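Local coordinates for protein exotoxin 5 (Staphylococcus aureus subsp. aureus COL, PDB 3R2I) that is of unknown function but belongs to the superantigen-like exotoxins, in which an OB-fold domain is joined to a beta-grasp domain, at residues Ser87-Phe92 with Ala98-Leu103; Gln65-Glu70 with Ser224-Phe229; Leu126-Ile129 with Ile133-Val136; Val210-Met213 with Lys217-Glu220. All coordinates share one frame; numbering follows the deposited sequence.

Interaction 1: residues Ser87-Phe92 with Ala98-Leu103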
# COMPACT_ATOMS: atom_id res chain seq x y z
N SER A 87 -18.97 -1.34 11.44
CA SER A 87 -17.52 -1.18 11.24
C SER A 87 -17.19 0.24 11.67
O SER A 87 -18.01 1.16 11.48
CB SER A 87 -17.09 -1.31 9.78
OG SER A 87 -17.42 -2.54 9.19
N ASN A 88 -16.00 0.42 12.22
CA ASN A 88 -15.56 1.74 12.60
C ASN A 88 -14.81 2.34 11.40
O ASN A 88 -14.01 1.66 10.77
CB ASN A 88 -14.71 1.69 13.87
CG ASN A 88 -15.54 1.34 15.09
OD1 ASN A 88 -16.69 1.77 15.23
ND2 ASN A 88 -14.95 0.62 16.01
N VAL A 89 -15.13 3.59 11.08
CA VAL A 89 -14.53 4.28 9.96
C VAL A 89 -14.11 5.71 10.28
O VAL A 89 -14.56 6.30 11.26
CB VAL A 89 -15.52 4.39 8.78
CG1 VAL A 89 -16.01 3.04 8.41
CG2 VAL A 89 -16.71 5.33 9.12
N LEU A 90 -13.24 6.24 9.44
CA LEU A 90 -12.78 7.62 9.51
C LEU A 90 -13.37 8.36 8.32
O LEU A 90 -13.05 8.06 7.19
CB LEU A 90 -11.26 7.70 9.46
CG LEU A 90 -10.46 7.03 10.59
CD1 LEU A 90 -8.98 7.20 10.33
CD2 LEU A 90 -10.83 7.57 12.01
N ASN A 91 -14.30 9.27 8.55
CA ASN A 91 -14.86 10.05 7.46
C ASN A 91 -14.23 11.43 7.41
O ASN A 91 -14.21 12.15 8.42
CB ASN A 91 -16.35 10.24 7.67
CG ASN A 91 -17.11 8.99 7.50
OD1 ASN A 91 -16.95 8.30 6.49
ND2 ASN A 91 -18.01 8.71 8.44
N PHE A 92 -13.74 11.80 6.24
CA PHE A 92 -13.16 13.11 6.04
C PHE A 92 -13.07 13.41 4.52
O PHE A 92 -13.29 12.52 3.68
CB PHE A 92 -11.77 13.16 6.67
CG PHE A 92 -10.77 12.22 6.05
CD1 PHE A 92 -9.94 12.65 5.01
CD2 PHE A 92 -10.63 10.92 6.53
CE1 PHE A 92 -9.02 11.80 4.42
CE2 PHE A 92 -9.71 10.02 5.94
CZ PHE A 92 -8.91 10.45 4.88
N ALA A 98 -14.02 12.83 -0.87
CA ALA A 98 -14.53 12.39 0.42
C ALA A 98 -14.00 10.97 0.59
O ALA A 98 -14.01 10.17 -0.33
CB ALA A 98 -16.03 12.43 0.47
N PHE A 99 -13.48 10.71 1.76
CA PHE A 99 -12.89 9.47 2.06
C PHE A 99 -13.59 8.76 3.23
O PHE A 99 -14.08 9.41 4.14
CB PHE A 99 -11.42 9.74 2.44
CG PHE A 99 -10.58 10.28 1.29
CD1 PHE A 99 -9.97 9.42 0.40
CD2 PHE A 99 -10.37 11.63 1.13
CE1 PHE A 99 -9.16 9.90 -0.64
CE2 PHE A 99 -9.58 12.11 0.08
CZ PHE A 99 -8.98 11.24 -0.80
N LYS A 100 -13.65 7.45 3.18
CA LYS A 100 -14.22 6.64 4.26
C LYS A 100 -13.20 5.52 4.49
O LYS A 100 -13.08 4.61 3.69
CB LYS A 100 -15.64 6.16 3.95
CG LYS A 100 -16.19 5.19 5.02
CD LYS A 100 -17.64 4.77 4.77
CE LYS A 100 -18.72 5.74 5.37
NZ LYS A 100 -18.94 7.07 4.80
N VAL A 101 -12.40 5.65 5.55
CA VAL A 101 -11.33 4.71 5.85
C VAL A 101 -11.75 3.76 6.95
O VAL A 101 -12.01 4.18 8.08
CB VAL A 101 -10.05 5.46 6.18
CG1 VAL A 101 -8.88 4.49 6.43
CG2 VAL A 101 -9.71 6.39 5.01
N PHE A 102 -11.81 2.47 6.59
CA PHE A 102 -12.26 1.42 7.50
C PHE A 102 -11.16 1.01 8.44
O PHE A 102 -9.97 1.01 8.07
CB PHE A 102 -12.79 0.19 6.73
CG PHE A 102 -14.11 0.42 6.05
CD1 PHE A 102 -14.21 1.27 4.95
CD2 PHE A 102 -15.25 -0.18 6.51
CE1 PHE A 102 -15.43 1.52 4.34
CE2 PHE A 102 -16.49 0.07 5.90
CZ PHE A 102 -16.58 0.91 4.81
N LEU A 103 -11.57 0.72 9.68
CA LEU A 103 -10.68 0.29 10.74
C LEU A 103 -11.16 -1.09 11.11
O LEU A 103 -12.27 -1.28 11.57
CB LEU A 103 -10.77 1.23 11.92
CG LEU A 103 -10.54 2.71 11.60
CD1 LEU A 103 -10.93 3.59 12.84
CD2 LEU A 103 -9.08 2.89 11.19
O HOH W 1 -16.91 9.73 4.13

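Interaction 2: residues Gln65-Glu70 with Ser224-Phe229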
# COMPACT_ATOMS: atom_id res chain seq x y z
N GLN A 65 -7.34 -5.26 -11.98
CA GLN A 65 -8.20 -4.10 -11.80
C GLN A 65 -7.88 -3.42 -10.49
O GLN A 65 -7.73 -2.22 -10.44
CB GLN A 65 -9.68 -4.51 -11.89
CG GLN A 65 -10.71 -3.54 -11.26
CD GLN A 65 -11.02 -3.79 -9.75
OE1 GLN A 65 -11.59 -2.92 -9.08
NE2 GLN A 65 -10.70 -5.01 -9.24
N TYR A 66 -7.72 -4.18 -9.44
CA TYR A 66 -7.48 -3.56 -8.13
C TYR A 66 -6.18 -2.75 -8.04
O TYR A 66 -6.16 -1.55 -7.67
CB TYR A 66 -7.50 -4.63 -7.08
CG TYR A 66 -7.37 -4.09 -5.71
CD1 TYR A 66 -8.46 -3.59 -5.03
CD2 TYR A 66 -6.13 -4.07 -5.08
CE1 TYR A 66 -8.32 -3.07 -3.80
CE2 TYR A 66 -6.00 -3.59 -3.84
CZ TYR A 66 -7.07 -3.09 -3.19
OH TYR A 66 -6.89 -2.64 -1.90
N TYR A 67 -5.09 -3.39 -8.44
CA TYR A 67 -3.79 -2.79 -8.40
C TYR A 67 -3.46 -1.76 -9.51
O TYR A 67 -2.36 -1.20 -9.49
CB TYR A 67 -2.74 -3.89 -8.30
CG TYR A 67 -2.70 -4.47 -6.92
CD1 TYR A 67 -2.16 -3.74 -5.87
CD2 TYR A 67 -3.18 -5.75 -6.66
CE1 TYR A 67 -2.10 -4.26 -4.60
CE2 TYR A 67 -3.13 -6.27 -5.35
CZ TYR A 67 -2.58 -5.53 -4.36
OH TYR A 67 -2.47 -6.06 -3.10
N SER A 68 -4.41 -1.54 -10.42
CA SER A 68 -4.35 -0.55 -11.52
C SER A 68 -5.10 0.73 -11.19
O SER A 68 -5.07 1.70 -11.94
CB SER A 68 -5.09 -1.04 -12.77
OG SER A 68 -4.35 -2.00 -13.46
N GLU A 69 -5.89 0.67 -10.13
CA GLU A 69 -6.71 1.79 -9.74
C GLU A 69 -5.87 3.00 -9.29
O GLU A 69 -4.72 2.87 -8.90
CB GLU A 69 -7.65 1.33 -8.62
CG GLU A 69 -8.77 2.30 -8.28
CD GLU A 69 -9.77 2.46 -9.41
OE1 GLU A 69 -10.17 1.43 -10.00
OE2 GLU A 69 -10.18 3.61 -9.67
N GLU A 70 -6.46 4.18 -9.36
CA GLU A 70 -5.78 5.40 -8.93
C GLU A 70 -5.84 5.47 -7.41
O GLU A 70 -6.84 5.09 -6.79
CB GLU A 70 -6.42 6.66 -9.54
CG GLU A 70 -5.67 7.98 -9.20
CD GLU A 70 -6.32 9.22 -9.84
OE1 GLU A 70 -7.43 9.12 -10.42
OE2 GLU A 70 -5.71 10.31 -9.76
N SER A 224 0.49 -13.62 -5.89
CA SER A 224 -0.66 -14.40 -6.36
C SER A 224 -1.97 -14.13 -5.59
O SER A 224 -3.01 -14.67 -5.93
CB SER A 224 -0.34 -15.89 -6.28
OG SER A 224 -0.35 -16.33 -4.93
N GLU A 225 -1.89 -13.30 -4.56
CA GLU A 225 -3.04 -12.94 -3.78
C GLU A 225 -2.98 -11.45 -3.45
O GLU A 225 -1.90 -10.87 -3.35
CB GLU A 225 -3.00 -13.62 -2.40
CG GLU A 225 -3.06 -15.12 -2.33
CD GLU A 225 -3.23 -15.61 -0.86
OE1 GLU A 225 -3.86 -16.67 -0.64
OE2 GLU A 225 -2.78 -14.89 0.07
N LYS A 226 -4.13 -10.88 -3.15
CA LYS A 226 -4.25 -9.49 -2.74
C LYS A 226 -3.78 -9.37 -1.30
O LYS A 226 -4.03 -10.28 -0.49
CB LYS A 226 -5.72 -9.12 -2.78
CG LYS A 226 -6.09 -7.69 -2.40
CD LYS A 226 -7.61 -7.52 -2.60
CE LYS A 226 -8.08 -6.13 -2.20
NZ LYS A 226 -9.54 -5.92 -2.32
N LEU A 227 -3.16 -8.25 -0.95
CA LEU A 227 -2.70 -8.11 0.43
C LEU A 227 -3.91 -8.30 1.37
O LEU A 227 -4.98 -7.83 1.04
CB LEU A 227 -2.09 -6.72 0.64
CG LEU A 227 -1.33 -6.46 1.94
CD1 LEU A 227 -0.08 -7.31 1.99
CD2 LEU A 227 -0.97 -4.97 1.99
N SER A 228 -3.76 -8.98 2.51
CA SER A 228 -4.89 -9.19 3.39
C SER A 228 -5.29 -7.85 3.97
O SER A 228 -4.47 -6.97 4.09
CB SER A 228 -4.55 -10.14 4.54
OG SER A 228 -3.53 -9.54 5.34
N PHE A 229 -6.54 -7.68 4.35
CA PHE A 229 -6.96 -6.43 4.95
C PHE A 229 -6.20 -6.13 6.24
O PHE A 229 -5.94 -4.97 6.56
CB PHE A 229 -8.47 -6.41 5.26
CG PHE A 229 -9.34 -6.51 4.03
CD1 PHE A 229 -10.20 -7.57 3.85
CD2 PHE A 229 -9.24 -5.55 3.02
CE1 PHE A 229 -11.01 -7.66 2.71
CE2 PHE A 229 -10.01 -5.62 1.88
CZ PHE A 229 -10.90 -6.69 1.71

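Interaction 3: residues Leu126-Ile129 with Ile133-Val136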
# COMPACT_ATOMS: atom_id res chain seq x y z
N LEU A 126 -14.31 0.25 -3.17
CA LEU A 126 -15.53 0.64 -3.81
C LEU A 126 -15.47 2.14 -3.89
O LEU A 126 -14.94 2.78 -3.04
CB LEU A 126 -16.72 0.19 -2.98
CG LEU A 126 -18.18 0.47 -3.26
CD1 LEU A 126 -19.02 -0.59 -2.62
CD2 LEU A 126 -18.58 1.79 -2.77
N ILE A 127 -16.00 2.70 -4.95
CA ILE A 127 -16.27 4.10 -5.01
C ILE A 127 -17.76 4.28 -5.05
O ILE A 127 -18.39 3.67 -5.85
CB ILE A 127 -15.64 4.76 -6.23
CG1 ILE A 127 -14.17 4.40 -6.34
CG2 ILE A 127 -15.97 6.22 -6.25
CD1 ILE A 127 -13.39 5.09 -7.33
N ASP A 128 -18.33 5.10 -4.19
CA ASP A 128 -19.80 5.16 -4.18
C ASP A 128 -20.42 6.04 -5.28
O ASP A 128 -19.73 6.62 -6.13
CB ASP A 128 -20.38 5.44 -2.77
CG ASP A 128 -20.26 6.87 -2.32
OD1 ASP A 128 -20.09 7.80 -3.15
OD2 ASP A 128 -20.41 7.07 -1.10
N ILE A 129 -21.75 6.08 -5.28
CA ILE A 129 -22.49 6.81 -6.27
C ILE A 129 -22.31 8.33 -6.23
O ILE A 129 -22.77 9.02 -7.12
CB ILE A 129 -23.97 6.49 -6.18
CG1 ILE A 129 -24.57 7.00 -4.86
CG2 ILE A 129 -24.15 5.01 -6.33
CD1 ILE A 129 -26.11 6.84 -4.86
N ILE A 133 -14.58 7.54 -1.61
CA ILE A 133 -13.55 6.54 -1.67
C ILE A 133 -13.54 5.74 -0.35
O ILE A 133 -13.22 6.27 0.71
CB ILE A 133 -12.24 7.25 -1.95
CG1 ILE A 133 -12.42 8.00 -3.26
CG2 ILE A 133 -11.06 6.29 -2.00
CD1 ILE A 133 -11.38 8.94 -3.60
N TYR A 134 -13.96 4.48 -0.43
CA TYR A 134 -13.99 3.58 0.70
C TYR A 134 -12.69 2.81 0.66
O TYR A 134 -12.49 2.03 -0.27
CB TYR A 134 -15.18 2.61 0.54
CG TYR A 134 -16.54 3.24 0.68
CD1 TYR A 134 -17.60 2.54 1.23
CD2 TYR A 134 -16.78 4.56 0.30
CE1 TYR A 134 -18.87 3.11 1.34
CE2 TYR A 134 -18.03 5.13 0.44
CZ TYR A 134 -19.07 4.40 0.94
OH TYR A 134 -20.32 4.98 1.04
N SER A 135 -11.79 3.03 1.64
CA SER A 135 -10.49 2.34 1.67
C SER A 135 -10.26 1.71 3.04
O SER A 135 -10.96 2.07 3.99
CB SER A 135 -9.33 3.29 1.29
OG SER A 135 -8.06 2.63 1.29
N VAL A 136 -9.35 0.73 3.10
CA VAL A 136 -9.00 0.04 4.32
C VAL A 136 -7.57 0.37 4.77
O VAL A 136 -6.62 0.26 3.99
CB VAL A 136 -9.12 -1.50 4.17
CG1 VAL A 136 -8.74 -2.20 5.47
CG2 VAL A 136 -10.52 -1.93 3.76

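Interaction 4: residues Val210-Met213 with Lys217-Glu220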
# COMPACT_ATOMS: atom_id res chain seq x y z
N VAL A 210 9.80 -8.70 -1.52
CA VAL A 210 10.45 -8.80 -0.23
C VAL A 210 11.05 -7.44 0.13
O VAL A 210 11.92 -6.92 -0.59
CB VAL A 210 11.59 -9.87 -0.17
CG1 VAL A 210 12.29 -9.77 1.17
CG2 VAL A 210 11.05 -11.29 -0.37
N ILE A 211 10.59 -6.89 1.25
CA ILE A 211 11.10 -5.63 1.76
C ILE A 211 12.00 -5.99 2.91
O ILE A 211 11.52 -6.46 3.93
CB ILE A 211 9.98 -4.78 2.29
CG1 ILE A 211 9.01 -4.46 1.15
CG2 ILE A 211 10.56 -3.53 2.93
CD1 ILE A 211 7.61 -3.96 1.59
N ASN A 212 13.30 -5.78 2.73
CA ASN A 212 14.26 -6.08 3.76
C ASN A 212 14.52 -4.85 4.60
O ASN A 212 14.78 -3.79 4.06
CB ASN A 212 15.54 -6.58 3.13
CG ASN A 212 15.34 -7.86 2.39
OD1 ASN A 212 15.38 -7.89 1.16
ND2 ASN A 212 15.10 -8.93 3.12
N MET A 213 14.44 -5.00 5.91
CA MET A 213 14.69 -3.93 6.88
C MET A 213 16.17 -3.96 7.34
O MET A 213 16.79 -5.02 7.37
CB MET A 213 13.76 -4.09 8.09
CG MET A 213 12.31 -4.25 7.71
SD MET A 213 11.73 -2.92 6.63
CE MET A 213 11.78 -1.53 7.76
N LYS A 217 15.06 -7.80 9.51
CA LYS A 217 13.69 -8.33 9.46
C LYS A 217 13.19 -8.08 8.04
O LYS A 217 13.79 -7.31 7.29
CB LYS A 217 12.73 -7.59 10.41
CG LYS A 217 12.92 -7.89 11.88
CD LYS A 217 11.81 -7.22 12.72
CE LYS A 217 11.80 -7.73 14.14
NZ LYS A 217 13.15 -7.57 14.73
N LYS A 218 12.09 -8.70 7.66
CA LYS A 218 11.56 -8.47 6.33
C LYS A 218 10.06 -8.65 6.23
O LYS A 218 9.45 -9.28 7.08
CB LYS A 218 12.25 -9.37 5.32
CG LYS A 218 12.14 -10.82 5.61
CD LYS A 218 12.99 -11.57 4.60
CE LYS A 218 12.86 -13.08 4.75
NZ LYS A 218 13.41 -13.77 3.52
N HIS A 219 9.48 -8.06 5.19
CA HIS A 219 8.06 -8.18 4.92
C HIS A 219 7.93 -8.85 3.56
O HIS A 219 8.42 -8.33 2.56
CB HIS A 219 7.39 -6.81 4.87
CG HIS A 219 7.62 -5.98 6.10
ND1 HIS A 219 6.81 -6.08 7.22
CD2 HIS A 219 8.55 -5.05 6.40
CE1 HIS A 219 7.25 -5.25 8.15
NE2 HIS A 219 8.30 -4.61 7.68
N GLU A 220 7.30 -10.02 3.54
CA GLU A 220 7.06 -10.76 2.30
C GLU A 220 5.59 -10.70 1.86
O GLU A 220 4.68 -11.02 2.61
CB GLU A 220 7.41 -12.24 2.44
CG GLU A 220 8.90 -12.50 2.63
CD GLU A 220 9.25 -13.97 2.46
OE1 GLU A 220 8.57 -14.70 1.66
OE2 GLU A 220 10.24 -14.36 3.12
O HOH W 2 15.73 -11.76 2.35
O HOH W 3 16.14 -8.94 5.55

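Interaction 1: residues Ser87-Phe92 with Ala98-Leu103
Leu90 and Val101 form a hydrogen-bonded pair in the middle of an antiparallel beta hairpin, two neighbouring strands of the OB-fold domain. Leu90 N gives its hydrogen to Val101 O at 2.8 Å, and Val101 N answers to Leu90 O. Two residues along, Phe92 and Phe99 make the same exchange, the shorter half running from Phe99 N to Phe92 O at 2.6 Å.

The tightly packed face carries Leu90, Phe92, Phe99, Val101 and Leu103. Phe92 takes the less common first torsion, its CG between the backbone N and the carbonyl carbon (chi1 64°), and this swings the ring across the neighbouring strand. There CB of Phe99 stands over one ring face, 3.8 Å from the Phe92 centroid. The two phenyl planes are close to parallel, 21° apart, yet slid so far that they barely overlap. Val101 CG2 comes in obliquely, 3.7 Å from Phe92 CE2. Val120 of strand 118-120 touches both Phe92 and Val101, and Ile139 meets Leu90 and Leu103, so this face looks into the barrel.

The other face, with Val89, Asn91, Lys100 and Phe102, is more polar and partly open to solvent. Val89 CG1 sits over the centre of the Phe102 ring at 3.9 Å from its centroid. The Lys100 chain runs past Val89, then bends at its third and fourth torsions to bring NZ within 2.9 Å of Asn91 OD1, approaching 34° out of the amide plane. Asn91 ND2 is turned to Glu82. One water hydrogen-bonds to both Asn91 OD1 and Phe99 O, each at 2.8 Å.

Interaction 2: residues Gln65-Glu70 with Ser224-Phe229
The end of the Lys226 side chain, CE foremost, lies over one face of Tyr66 where the N-terminal helix 57-68 rests against the loop following strand 218-222, a junction between the OB-fold and beta-grasp parts of the chain.

The aromatic contacts come first. Lys226 is stretched out in every torsion, from CG anti to the backbone N (chi1 -179°) to its tip, an extension that carries CE and NZ to the ring. CE lies 3.5 Å from the Tyr66 centroid. NZ follows at 3.9 Å from the same centroid, displaced toward Tyr66 CE1, which makes an off-centre cation-pi contact. Within the helix Tyr66 also presents CD2 over the middle of the neighbouring Tyr67 ring, 3.6 Å above its plane.

The hydrogen bonding is carried by Tyr67. Its hydroxyl accepts the backbone hydrogen of Leu227: N to OH is 3.1 Å and the bond is almost straight at 174°, with the donor near the plane of the tyrosine ring. The same OH is bound to Asp186 OD1 of helix 182-197.

Among the charged partners, Glu125 binds both members of the first pair, OE1 in a salt bridge to Lys226 NZ and OE2 bonded to Tyr66 OH.

The lysine charge is probably balanced by Glu125, with the Tyr66 ring adding a weaker cation-pi attraction, while Tyr67 OH, already an acceptor for Leu227, would then be expected to donate to Asp186.

Interaction 3: residues Leu126-Ile129 with Ile133-Val136
Asp128 meets Tyr134 through a carboxylate that is held at both oxygens. OD1 takes the backbone N-H groups of Lys130 and Gly132, the first of these closing an Asx turn, and OD2 receives the Tyr134 hydroxyl, with OH and OD2 3.0 Å apart. The aspartate CG lies between its backbone N and carbonyl carbon (chi1 77°), which turns OD1 toward the N-H groups of the turn and leaves OD2 for the tyrosine. The hydroxyl uses the anti lone pair of OD2, facing away from OD1. Carboxylate and phenol planes stand 72° apart, with OD2 near the plane of the ring and 3.4 Å from Tyr134 CE2.

The two residues belong to a short, lightly bonded beta hairpin of the OB-fold domain, strand 126-127 against the start of strand 133-141. Tyr134 N donates to Leu126 O at 3.3 Å, a long bond, and the next residues in register are Ile127 and Ile133.

Leu126 lies side by side with Tyr134, both side chains pointing the same way, and its CD2 lies over the middle of one ring face in a CH-pi contact, 4.2 Å from the Tyr134 centroid. Lys100 and Phe102 of strand 97-103 also touch the tyrosine. On the opposite side of the sheet Ile133 is buried, packing against Phe72 and Phe99. Its backbone, with that of Ser135, bonds to strand 97-103, which runs parallel to strand 133-141.

Interaction 4: residues Val210-Met213 with Lys217-Glu220
Met213 sets its sulfur at the edge of the His219 imidazole, in the plane of the ring and 3.8 Å from CD2, while the two side chains cross at a slant. The methionine gets there by curling: its second and third torsions (-54° and -68°) bend the chain, placing SD at the imidazole edge while CE leads away from the neighbouring strand. In the backbone of the same pair of strands Ile211 and His219 exchange two hydrogen bonds, Ile211 N to His219 O and His219 N to Ile211 O, each 2.9 Å, and Met213 N donates to Lys217 O at 2.8 Å.

On the other face Asn212 and Lys218 lie side by side and point the same way, ND2 3.6 Å from Lys218 CB, with OD1 bound to Asn243. A water bridges Asn212 ND2, 3.0 Å away, and Lys218 NZ. The same ammonium makes a salt bridge to Glu220 OE2, its hydrogen bond weak at 3.2 Å. Val210 runs alongside Glu220, its CG2 3.9 Å from Glu220 CG, and Arg208 takes the other carboxylate oxygen.

This is the edge hairpin of the beta-grasp sheet: Ile211 and His219 face helix 182-197, touching Leu182, and the lysine-glutamate face is turned the other way.

Overall arrangement
Interactions 1 and 3 belong to one sheet of the OB-fold domain, with centres 9 Å apart. Strands 97-103 and 133-141 run side by side, and Phe102 N and Ser135 O lie 2.8 Å apart, a probable hydrogen bond. Interaction 4 sits in the beta-grasp sheet across the chain's centre, about 29 Å, centre to centre, from both. Interaction 2 lies between these groups, about 9 Å from the chain's centre, and joins parts of the chain 154 residues apart. It touches interaction 3 where Phe229 CD2 meets Val136 CG2 at 3.9 Å, and its loop follows interaction 4 directly in sequence. Interactions 1, 3 and 4 all fall within the span it closes.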